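Local coordinates for protein tropomodulin TMD-1 (Caenorhabditis elegans, PDB 1PGV) that probably caps the pointed ends of actin filaments, blocking subunit gain and loss there, and this chain is its C-terminal leucine-rich-repeat domain, at residues S76-A81 against N104-F109. Sequence-based numbering, arbitrary orientation. Where two conformers were deposited one is given.
Sequences SLANTA and NVESNF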
loop_
_atom_site.group_PDB
_atom_site.type_symbol
_atom_site.label_atom_id
_atom_site.label_comp_id
_atom_site.label_asym_id
_atom_site.label_seq_id
_atom_site.Cartn_x
_atom_site.Cartn_y
_atom_site.Cartn_z
ATOM N N SER A 76 6.115 -5.830 0.306
ATOM C CA SER A 76 6.741 -5.046 -0.749
ATOM C C SER A 76 6.836 -5.824 -2.056
ATOM O O SER A 76 7.334 -6.952 -2.087
ATOM C CB SER A 76 8.138 -4.601 -0.309
ATOM O OG SER A 76 8.662 -3.619 -1.186
ATOM N N LEU A 77 6.345 -5.208 -3.128
ATOM C CA LEU A 77 6.362 -5.813 -4.457
ATOM C C LEU A 77 6.885 -4.790 -5.453
ATOM O O LEU A 77 6.393 -4.701 -6.581
ATOM C CB LEU A 77 4.952 -6.228 -4.890
ATOM C CG LEU A 77 4.013 -6.935 -3.918
ATOM C CD1 LEU A 77 3.466 -5.929 -2.911
ATOM C CD2 LEU A 77 2.864 -7.567 -4.702
ATOM N N ALA A 78 7.873 -4.010 -5.034
ATOM C CA ALA A 78 8.449 -2.992 -5.896
ATOM C C ALA A 78 9.197 -3.621 -7.062
ATOM O O ALA A 78 9.848 -4.653 -6.916
ATOM C CB ALA A 78 9.396 -2.098 -5.100
ATOM N N ASN A 79 9.089 -2.992 -8.226
ATOM C CA ASN A 79 9.774 -3.467 -9.416
ATOM C C ASN A 79 9.601 -4.965 -9.667
ATOM O O ASN A 79 10.581 -5.706 -9.759
ATOM C CB ASN A 79 11.259 -3.118 -9.315
ATOM C CG ASN A 79 12.002 -3.345 -10.612
ATOM O OD1 ASN A 79 11.552 -2.924 -11.680
ATOM N ND2 ASN A 79 13.157 -3.998 -10.525
ATOM N N THR A 80 8.350 -5.407 -9.763
ATOM C CA THR A 80 8.046 -6.807 -10.035
ATOM C C THR A 80 7.279 -6.892 -11.354
ATOM O O THR A 80 6.722 -7.934 -11.694
ATOM C CB THR A 80 7.181 -7.434 -8.928
ATOM O OG1 THR A 80 6.035 -6.609 -8.691
ATOM C CG2 THR A 80 7.985 -7.574 -7.637
ATOM N N ALA A 81 7.252 -5.777 -12.077
ATOM C CA ALA A 81 6.573 -5.689 -13.365
ATOM C C ALA A 81 5.107 -6.108 -13.302
ATOM O O ALA A 81 4.592 -6.709 -14.242
ATOM C CB ALA A 81 7.316 -6.536 -14.403
ATOM N N ASN A 104 4.420 -1.464 -0.426
ATOM C CA ASN A 104 5.251 -0.871 -1.467
ATOM C C ASN A 104 4.987 -1.510 -2.830
ATOM O O ASN A 104 5.265 -2.691 -3.032
ATOM C CB ASN A 104 6.728 -1.040 -1.099
ATOM C CG ASN A 104 7.659 -0.389 -2.098
ATOM O OD1 ASN A 104 7.221 0.183 -3.104
ATOM N ND2 ASN A 104 8.958 -0.464 -1.825
ATOM N N VAL A 105 4.444 -0.724 -3.755
ATOM C CA VAL A 105 4.157 -1.208 -5.106
ATOM C C VAL A 105 4.748 -0.260 -6.147
ATOM O O VAL A 105 4.230 -0.139 -7.262
ATOM C CB VAL A 105 2.631 -1.319 -5.361
ATOM C CG1 VAL A 105 2.015 -2.330 -4.420
ATOM C CG2 VAL A 105 1.972 0.042 -5.192
ATOM N N GLU A 106 5.841 0.407 -5.787
ATOM C CA GLU A 106 6.470 1.357 -6.697
ATOM C C GLU A 106 7.160 0.697 -7.895
ATOM O O GLU A 106 7.413 -0.507 -7.901
ATOM C CB GLU A 106 7.489 2.213 -5.937
ATOM C CG GLU A 106 8.804 1.504 -5.645
ATOM C CD GLU A 106 9.724 2.309 -4.735
ATOM O OE1 GLU A 106 9.823 3.539 -4.917
ATOM O OE2 GLU A 106 10.358 1.702 -3.845
ATOM N N SER A 107 7.444 1.513 -8.906
ATOM C CA SER A 107 8.132 1.085 -10.122
ATOM C C SER A 107 7.515 -0.086 -10.875
ATOM O O SER A 107 8.227 -0.985 -11.334
ATOM C CB SER A 107 9.594 0.776 -9.795
ATOM O OG SER A 107 10.256 1.946 -9.350
ATOM N N ASN A 108 6.193 -0.077 -11.005
ATOM C CA ASN A 108 5.503 -1.135 -11.732
ATOM C C ASN A 108 4.695 -0.529 -12.878
ATOM O O ASN A 108 5.061 0.528 -13.397
ATOM C CB ASN A 108 4.599 -1.936 -10.789
ATOM C CG ASN A 108 5.395 -2.861 -9.880
ATOM O OD1 ASN A 108 6.166 -3.696 -10.357
ATOM N ND2 ASN A 108 5.218 -2.714 -8.570
ATOM N N PHE A 109 3.613 -1.198 -13.266
ATOM C CA PHE A 109 2.763 -0.730 -14.360
ATOM C C PHE A 109 1.330 -0.478 -13.898
ATOM O O PHE A 109 0.374 -0.686 -14.653
ATOM C CB PHE A 109 2.767 -1.766 -15.490
ATOM C CG PHE A 109 4.124 -1.995 -16.089
ATOM C CD1 PHE A 109 4.640 -1.112 -17.033
ATOM C CD2 PHE A 109 4.904 -3.071 -15.679
ATOM C CE1 PHE A 109 5.919 -1.296 -17.562
ATOM C CE2 PHE A 109 6.183 -3.266 -16.200
ATOM C CZ PHE A 109 6.692 -2.377 -17.142
HETATM O O HOH W 1 8.640 -3.268 -12.820
#
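S76-A81 and N104-F109 are equivalent turns of adjacent repeats in the leucine-rich-repeat fold of this C-terminal domain. Each follows a short strand of the parallel sheet and leads toward a helix on the convex side. S76 and N104 form the last parallel bridge. There L77 N donates to N104 O at 2.7 Å, nearly straight at 173°. Further on, N79 N donates to E106 O at 3.0 Å.

The buried side chain of N108 joins the two turns, as the asparagine of leucine-rich repeats typically does. Its CG lies beside the backbone N (chi1 -74°), which turns the amide toward the neighbouring turn. N108 ND2 donates to L77 O at 3.0 Å, with L77 O close to the amide plane. N108 OD1 takes T80 N on a lone pair at 2.8 Å, and also accepts from I82 N. T80 OG1 reaches L77 O from the opposite face to N108 ND2, so two side-chain donors satisfy this carbonyl.

N104 OD1 accepts from E106 N in an Asx turn. A78 CB packs against N104 ND2 and E106 CG. On the other side of S76-A81, N49 OD1 accepts from A78 N and is bonded to S76 OG. One water donates to both N79 OD1 and S107 O, while N79 ND2 is hydrogen-bonded to N50 OD1. At the far end, A81 CA meets the edge of the F109 ring, 3.7 Å from CE2 of F109.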